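Local coordinates for transmembrane oligosaccharyl transferase (Archaeoglobus fulgidus, PDB 3WAJ), which is a membrane-embedded oligosaccharyl transferase of the STT3/AglB family, joining a helical transmembrane region to a mixed alpha/beta globular region, at residues L143-R154 with N425-A436. Numbering follows the deposited sequence.
Sequences LIAIVPGQFLQR and NRFAYYFAAVSA. With SO4 (sulfate ion), chain C.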
ATOM      1  N   LEU A 143     -14.621  23.738  -0.912  1.00 68.52           N
ATOM      2  CA  LEU A 143     -14.098  22.943  -2.016  1.00 70.91           C
ATOM      3  C   LEU A 143     -13.246  21.768  -1.547  1.00 72.04           C
ATOM      4  O   LEU A 143     -13.312  20.680  -2.126  1.00 76.78           O
ATOM      5  CB  LEU A 143     -13.321  23.827  -2.992  1.00 72.12           C
ATOM      6  CG  LEU A 143     -14.217  24.753  -3.814  1.00 69.07           C
ATOM      7  CD1 LEU A 143     -13.391  25.541  -4.801  1.00 68.72           C
ATOM      8  CD2 LEU A 143     -15.277  23.937  -4.535  1.00 65.71           C
ATOM      9  N   ILE A 144     -12.460  21.977  -0.495  1.00 68.61           N
ATOM     10  CA  ILE A 144     -11.616  20.904   0.033  1.00 66.90           C
ATOM     11  C   ILE A 144     -12.486  19.844   0.704  1.00 66.51           C
ATOM     12  O   ILE A 144     -12.118  18.671   0.765  1.00 65.47           O
ATOM     13  CB  ILE A 144     -10.530  21.443   1.007  1.00 64.35           C
ATOM     14  CG1 ILE A 144      -9.409  20.409   1.212  1.00 62.20           C
ATOM     15  CG2 ILE A 144     -11.146  21.910   2.334  1.00 59.17           C
ATOM     16  CD1 ILE A 144      -8.614  20.098  -0.053  1.00 58.99           C
ATOM     17  N   ALA A 145     -13.658  20.262   1.179  1.00 63.24           N
ATOM     18  CA  ALA A 145     -14.591  19.345   1.822  1.00 64.45           C
ATOM     19  C   ALA A 145     -15.223  18.365   0.829  1.00 59.15           C
ATOM     20  O   ALA A 145     -15.787  17.351   1.230  1.00 64.95           O
ATOM     21  CB  ALA A 145     -15.666  20.117   2.582  1.00 64.06           C
ATOM     22  N   ILE A 146     -15.124  18.661  -0.464  1.00 52.93           N
ATOM     23  CA  ILE A 146     -15.756  17.818  -1.483  1.00 53.59           C
ATOM     24  C   ILE A 146     -14.839  17.329  -2.608  1.00 57.70           C
ATOM     25  O   ILE A 146     -15.280  16.587  -3.472  1.00 59.45           O
ATOM     26  CB  ILE A 146     -16.983  18.518  -2.129  1.00 51.68           C
ATOM     27  CG1 ILE A 146     -16.626  19.943  -2.562  1.00 54.56           C
ATOM     28  CG2 ILE A 146     -18.137  18.569  -1.163  1.00 52.46           C
ATOM     29  CD1 ILE A 146     -17.065  20.285  -3.958  1.00 56.60           C
ATOM     30  N   VAL A 147     -13.579  17.750  -2.630  1.00 62.59           N
ATOM     31  CA  VAL A 147     -12.682  17.290  -3.696  1.00 65.13           C
ATOM     32  C   VAL A 147     -12.646  15.751  -3.611  1.00 67.58           C
ATOM     33  O   VAL A 147     -12.725  15.184  -2.516  1.00 66.86           O
ATOM     34  CB  VAL A 147     -11.364  18.107  -3.735  1.00 68.10           C
ATOM     35  CG1 VAL A 147     -10.724  18.176  -2.350  1.00 70.20           C
ATOM     36  CG2 VAL A 147     -10.398  17.533  -4.759  1.00 64.89           C
ATOM     37  N   PRO A 148     -12.330  15.033  -4.638  1.00 66.96           N
ATOM     38  CA  PRO A 148     -12.457  13.567  -4.685  1.00 64.19           C
ATOM     39  C   PRO A 148     -11.015  13.108  -4.888  1.00 59.59           C
ATOM     40  O   PRO A 148     -10.077  13.821  -4.514  1.00 64.13           O
ATOM     41  CB  PRO A 148     -13.293  13.141  -5.893  1.00 65.58           C
ATOM     42  CG  PRO A 148     -13.059  14.270  -6.884  1.00 63.92           C
ATOM     43  CD  PRO A 148     -13.017  15.530  -6.023  1.00 64.49           C
ATOM     44  N   GLY A 149     -10.846  11.926  -5.480  1.00 52.56           N
ATOM     45  CA  GLY A 149      -9.525  11.391  -5.765  1.00 51.23           C
ATOM     46  C   GLY A 149      -8.825  10.783  -4.557  1.00 53.98           C
ATOM     47  O   GLY A 149      -9.466  10.419  -3.555  1.00 52.77           O
ATOM     48  N   GLN A 150      -7.502  10.676  -4.658  1.00 54.11           N
ATOM     49  CA  GLN A 150      -6.686  10.117  -3.593  1.00 54.74           C
ATOM     50  C   GLN A 150      -6.907  10.816  -2.268  1.00 51.97           C
ATOM     51  O   GLN A 150      -6.956  10.170  -1.223  1.00 60.32           O
ATOM     52  CB  GLN A 150      -5.219  10.235  -3.948  1.00 57.78           C
ATOM     53  CG  GLN A 150      -4.582   8.981  -4.449  1.00 68.16           C
ATOM     54  CD  GLN A 150      -3.160   9.245  -4.860  1.00 77.62           C
ATOM     55  OE1 GLN A 150      -2.467  10.061  -4.247  1.00 76.94           O
ATOM     56  NE2 GLN A 150      -2.723   8.592  -5.925  1.00 82.91           N
ATOM     57  N   PHE A 151      -7.019  12.138  -2.315  1.00 43.97           N
ATOM     58  CA  PHE A 151      -7.121  12.930  -1.102  1.00 44.03           C
ATOM     59  C   PHE A 151      -8.325  12.512  -0.290  1.00 48.84           C
ATOM     60  O   PHE A 151      -8.251  12.447   0.927  1.00 50.46           O
ATOM     61  CB  PHE A 151      -7.201  14.412  -1.430  1.00 37.30           C
ATOM     62  CG  PHE A 151      -7.512  15.277  -0.248  1.00 37.89           C
ATOM     63  CD1 PHE A 151      -6.499  15.732   0.587  1.00 45.24           C
ATOM     64  CD2 PHE A 151      -8.821  15.675   0.017  1.00 40.27           C
ATOM     65  CE1 PHE A 151      -6.784  16.550   1.698  1.00 46.55           C
ATOM     66  CE2 PHE A 151      -9.120  16.502   1.115  1.00 42.27           C
ATOM     67  CZ  PHE A 151      -8.099  16.939   1.955  1.00 43.09           C
ATOM     68  N   LEU A 152      -9.433  12.227  -0.968  1.00 51.05           N
ATOM     69  CA  LEU A 152     -10.637  11.733  -0.298  1.00 47.96           C
ATOM     70  C   LEU A 152     -10.519  10.259   0.106  1.00 47.55           C
ATOM     71  O   LEU A 152     -10.856   9.891   1.240  1.00 51.96           O
ATOM     72  CB  LEU A 152     -11.870  11.932  -1.193  1.00 48.10           C
ATOM     73  CG  LEU A 152     -13.192  11.375  -0.665  1.00 48.22           C
ATOM     74  CD1 LEU A 152     -13.719  12.211   0.508  1.00 48.19           C
ATOM     75  CD2 LEU A 152     -14.218  11.293  -1.779  1.00 50.52           C
ATOM     76  N   GLN A 153     -10.049   9.418  -0.815  1.00 41.05           N
ATOM     77  CA  GLN A 153      -9.967   7.982  -0.549  1.00 41.57           C
ATOM     78  C   GLN A 153      -9.119   7.665   0.682  1.00 44.96           C
ATOM     79  O   GLN A 153      -9.419   6.738   1.422  1.00 49.17           O
ATOM     80  CB  GLN A 153      -9.464   7.232  -1.780  1.00 44.74           C
ATOM     81  CG  GLN A 153     -10.527   7.062  -2.856  1.00 65.24           C
ATOM     82  CD  GLN A 153      -9.932   6.688  -4.203  1.00 84.66           C
ATOM     83  OE1 GLN A 153      -8.712   6.542  -4.339  1.00 90.65           O
ATOM     84  NE2 GLN A 153     -10.791   6.540  -5.210  1.00 89.40           N
ATOM     85  N   ARG A 154      -8.083   8.468   0.909  1.00 44.41           N
ATOM     86  CA  ARG A 154      -7.189   8.305   2.054  1.00 45.36           C
ATOM     87  C   ARG A 154      -7.580   9.143   3.273  1.00 45.11           C
ATOM     88  O   ARG A 154      -6.780   9.356   4.181  1.00 42.18           O
ATOM     89  CB  ARG A 154      -5.764   8.617   1.608  1.00 45.32           C
ATOM     90  CG  ARG A 154      -5.254   7.533   0.697  1.00 44.48           C
ATOM     91  CD  ARG A 154      -3.961   7.842   0.071  1.00 51.34           C
ATOM     92  NE  ARG A 154      -3.656   6.773  -0.873  1.00 69.60           N
ATOM     93  CZ  ARG A 154      -2.512   6.647  -1.540  1.00 75.45           C
ATOM     94  NH1 ARG A 154      -1.538   7.535  -1.376  1.00 70.58           N
ATOM     95  NH2 ARG A 154      -2.349   5.623  -2.369  1.00 76.53           N
ATOM     96  N   ASN A 425       1.743   9.180  -9.518  1.00 85.58           N
ATOM     97  CA  ASN A 425       0.387   8.973  -9.021  1.00 85.12           C
ATOM     98  C   ASN A 425       0.277   8.847  -7.497  1.00 81.87           C
ATOM     99  O   ASN A 425      -0.785   9.110  -6.935  1.00 84.04           O
ATOM    100  CB  ASN A 425      -0.278   7.769  -9.703  1.00 86.63           C
ATOM    101  CG  ASN A 425      -0.774   8.089 -11.096  1.00 93.83           C
ATOM    102  OD1 ASN A 425      -1.709   8.874 -11.268  1.00 98.11           O
ATOM    103  ND2 ASN A 425      -0.162   7.472 -12.100  1.00 96.60           N
ATOM    104  N   ARG A 426       1.362   8.468  -6.825  1.00 74.46           N
ATOM    105  CA  ARG A 426       1.282   8.204  -5.384  1.00 70.69           C
ATOM    106  C   ARG A 426       1.223   9.473  -4.522  1.00 58.18           C
ATOM    107  O   ARG A 426       0.973   9.394  -3.316  1.00 53.02           O
ATOM    108  CB  ARG A 426       2.406   7.264  -4.921  1.00 75.72           C
ATOM    109  CG  ARG A 426       3.791   7.892  -4.845  1.00 81.23           C
ATOM    110  CD  ARG A 426       4.834   6.859  -4.421  1.00 87.34           C
ATOM    111  NE  ARG A 426       5.700   7.357  -3.351  1.00 92.73           N
ATOM    112  CZ  ARG A 426       5.628   6.973  -2.077  1.00 94.51           C
ATOM    113  NH1 ARG A 426       4.736   6.068  -1.698  1.00 94.79           N
ATOM    114  NH2 ARG A 426       6.456   7.490  -1.179  1.00 93.95           N
ATOM    115  N   PHE A 427       1.433  10.629  -5.154  1.00 48.60           N
ATOM    116  CA  PHE A 427       1.432  11.920  -4.463  1.00 51.28           C
ATOM    117  C   PHE A 427       0.325  12.852  -4.946  1.00 54.75           C
ATOM    118  O   PHE A 427       0.368  14.055  -4.687  1.00 54.52           O
ATOM    119  CB  PHE A 427       2.787  12.622  -4.630  1.00 55.98           C
ATOM    120  CG  PHE A 427       3.912  11.947  -3.902  1.00 56.21           C
ATOM    121  CD1 PHE A 427       3.861  11.786  -2.522  1.00 58.02           C
ATOM    122  CD2 PHE A 427       5.028  11.489  -4.591  1.00 59.42           C
ATOM    123  CE1 PHE A 427       4.907  11.162  -1.830  1.00 60.33           C
ATOM    124  CE2 PHE A 427       6.078  10.866  -3.920  1.00 61.22           C
ATOM    125  CZ  PHE A 427       6.015  10.698  -2.531  1.00 59.97           C
ATOM    126  N   ALA A 428      -0.662  12.296  -5.649  1.00 59.81           N
ATOM    127  CA  ALA A 428      -1.774  13.082  -6.179  1.00 56.95           C
ATOM    128  C   ALA A 428      -2.478  13.906  -5.103  1.00 56.71           C
ATOM    129  O   ALA A 428      -2.893  15.040  -5.367  1.00 61.27           O
ATOM    130  CB  ALA A 428      -2.761  12.185  -6.897  1.00 57.06           C
ATOM    131  N   TYR A 429      -2.599  13.342  -3.897  1.00 49.00           N
ATOM    132  CA  TYR A 429      -3.324  13.999  -2.801  1.00 46.99           C
ATOM    133  C   TYR A 429      -2.792  15.395  -2.460  1.00 53.80           C
ATOM    134  O   TYR A 429      -3.518  16.241  -1.935  1.00 56.55           O
ATOM    135  CB  TYR A 429      -3.379  13.111  -1.552  1.00 41.77           C
ATOM    136  CG  TYR A 429      -2.034  12.648  -1.046  1.00 39.93           C
ATOM    137  CD1 TYR A 429      -1.257  13.456  -0.229  1.00 40.23           C
ATOM    138  CD2 TYR A 429      -1.553  11.390  -1.360  1.00 37.67           C
ATOM    139  CE1 TYR A 429      -0.019  13.033   0.240  1.00 38.86           C
ATOM    140  CE2 TYR A 429      -0.336  10.962  -0.896  1.00 42.07           C
ATOM    141  CZ  TYR A 429       0.434  11.792  -0.102  1.00 40.04           C
ATOM    142  OH  TYR A 429       1.656  11.361   0.362  1.00 35.05           O
ATOM    143  N   TYR A 430      -1.528  15.645  -2.774  1.00 52.10           N
ATOM    144  CA  TYR A 430      -0.962  16.963  -2.534  1.00 49.34           C
ATOM    145  C   TYR A 430      -1.563  18.053  -3.432  1.00 55.04           C
ATOM    146  O   TYR A 430      -1.503  19.244  -3.096  1.00 54.75           O
ATOM    147  CB  TYR A 430       0.555  16.911  -2.674  1.00 47.84           C
ATOM    148  CG  TYR A 430       1.307  16.437  -1.438  1.00 44.93           C
ATOM    149  CD1 TYR A 430       1.257  17.154  -0.254  1.00 47.23           C
ATOM    150  CD2 TYR A 430       2.109  15.318  -1.480  1.00 43.80           C
ATOM    151  CE1 TYR A 430       1.961  16.754   0.857  1.00 46.00           C
ATOM    152  CE2 TYR A 430       2.824  14.906  -0.371  1.00 47.18           C
ATOM    153  CZ  TYR A 430       2.745  15.633   0.793  1.00 45.92           C
ATOM    154  OH  TYR A 430       3.451  15.241   1.905  1.00 37.89           O
ATOM    155  N   PHE A 431      -2.143  17.661  -4.567  1.00 53.85           N
ATOM    156  CA  PHE A 431      -2.726  18.648  -5.480  1.00 61.64           C
ATOM    157  C   PHE A 431      -4.099  19.101  -4.991  1.00 59.78           C
ATOM    158  O   PHE A 431      -4.588  20.162  -5.382  1.00 57.61           O
ATOM    159  CB  PHE A 431      -2.813  18.105  -6.919  1.00 75.11           C
ATOM    160  CG  PHE A 431      -1.483  18.019  -7.627  1.00 84.52           C
ATOM    161  CD1 PHE A 431      -0.567  19.060  -7.544  1.00 90.41           C
ATOM    162  CD2 PHE A 431      -1.147  16.891  -8.372  1.00 91.31           C
ATOM    163  CE1 PHE A 431       0.664  18.980  -8.192  1.00 96.03           C
ATOM    164  CE2 PHE A 431       0.083  16.803  -9.024  1.00 94.16           C
ATOM    165  CZ  PHE A 431       0.986  17.848  -8.932  1.00 96.38           C
ATOM    166  N   ALA A 432      -4.707  18.293  -4.124  1.00 56.92           N
ATOM    167  CA  ALA A 432      -6.050  18.567  -3.626  1.00 54.76           C
ATOM    168  C   ALA A 432      -6.182  19.986  -3.055  1.00 51.03           C
ATOM    169  O   ALA A 432      -7.001  20.777  -3.520  1.00 51.51           O
ATOM    170  CB  ALA A 432      -6.438  17.538  -2.592  1.00 51.37           C
ATOM    171  N   ALA A 433      -5.368  20.306  -2.053  1.00 45.54           N
ATOM    172  CA  ALA A 433      -5.368  21.645  -1.478  1.00 48.43           C
ATOM    173  C   ALA A 433      -5.065  22.697  -2.533  1.00 56.31           C
ATOM    174  O   ALA A 433      -5.604  23.797  -2.466  1.00 63.62           O
ATOM    175  CB  ALA A 433      -4.373  21.748  -0.343  1.00 43.51           C
ATOM    176  N   VAL A 434      -4.200  22.368  -3.493  1.00 53.56           N
ATOM    177  CA  VAL A 434      -3.872  23.314  -4.555  1.00 59.69           C
ATOM    178  C   VAL A 434      -5.093  23.618  -5.402  1.00 59.05           C
ATOM    179  O   VAL A 434      -5.428  24.782  -5.623  1.00 57.03           O
ATOM    180  CB  VAL A 434      -2.765  22.810  -5.499  1.00 58.65           C
ATOM    181  CG1 VAL A 434      -2.593  23.787  -6.665  1.00 58.78           C
ATOM    182  CG2 VAL A 434      -1.460  22.632  -4.765  1.00 47.64           C
ATOM    183  N   SER A 435      -5.758  22.570  -5.873  1.00 60.11           N
ATOM    184  CA  SER A 435      -6.911  22.746  -6.754  1.00 63.73           C
ATOM    185  C   SER A 435      -8.091  23.403  -6.034  1.00 73.26           C
ATOM    186  O   SER A 435      -8.951  24.008  -6.677  1.00 76.99           O
ATOM    187  CB  SER A 435      -7.337  21.417  -7.370  1.00 56.78           C
ATOM    188  OG  SER A 435      -8.255  20.754  -6.526  1.00 62.39           O
ATOM    189  N   ALA A 436      -8.121  23.305  -4.704  1.00 70.51           N
ATOM    190  CA  ALA A 436      -9.192  23.925  -3.912  1.00 67.78           C
ATOM    191  C   ALA A 436      -8.989  25.432  -3.642  1.00 71.33           C
ATOM    192  O   ALA A 436      -9.959  26.190  -3.536  1.00 66.73           O
ATOM    193  CB  ALA A 436      -9.383  23.178  -2.608  1.00 52.79           C
TER
HETATM  194  S   SO4 C 902       4.824   6.144   2.511  1.00 53.58           S
HETATM  195  O1  SO4 C 902       4.327   5.099   3.416  1.00 50.57           O
HETATM  196  O2  SO4 C 902       6.276   5.985   2.385  1.00 57.00           O
HETATM  197  O3  SO4 C 902       4.176   5.981   1.209  1.00 60.19           O
HETATM  198  O4  SO4 C 902       4.538   7.495   3.009  1.00 54.10           O
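Q150 reaches from the short helix 150-153 to residues 425-429, which lead into helix 429-446, joining two parts of the helical transmembrane region of this GT-C-clan enzyme. Its CB lies 4.1 Å from Y429 N. The chain then runs extended beyond CG (chi2 176°), with CG over the centre of one face of the R154 guanidinium, and carries CD to 3.6 Å from A428 CB. At the tip, OE1 accepts a weak, bent hydrogen bond from Y429 N (3.3 Å, 142° at the hydrogen) and also approaches Y429 CD2; NE2 points at N425 O, too close to be trusted, so the amide's placement is doubtful. R154, whose side chain comes near the bound zinc ion, crosses Y429 at about a right angle, its NH1 3.7 Å from CE2 of the phenol; the Y429 hydroxyl is hydrogen-bonded to E166, and the Y429 ring meets that of H163, a zinc ligand. Farther along helix 429-446 the contact becomes mainly apolar. The small A432 lets F151 settle close, CB to CB 3.4 Å, while I144 stretches CD1 towards the backbone between A432 and A433. L143 and A436 meet at this end, CB near CB, with L143 CD1 3.7 Å from A436 O. Beside them, S435 OG bonds back to A432 O at 3.3 Å, a carbonyl that also accepts A436 N.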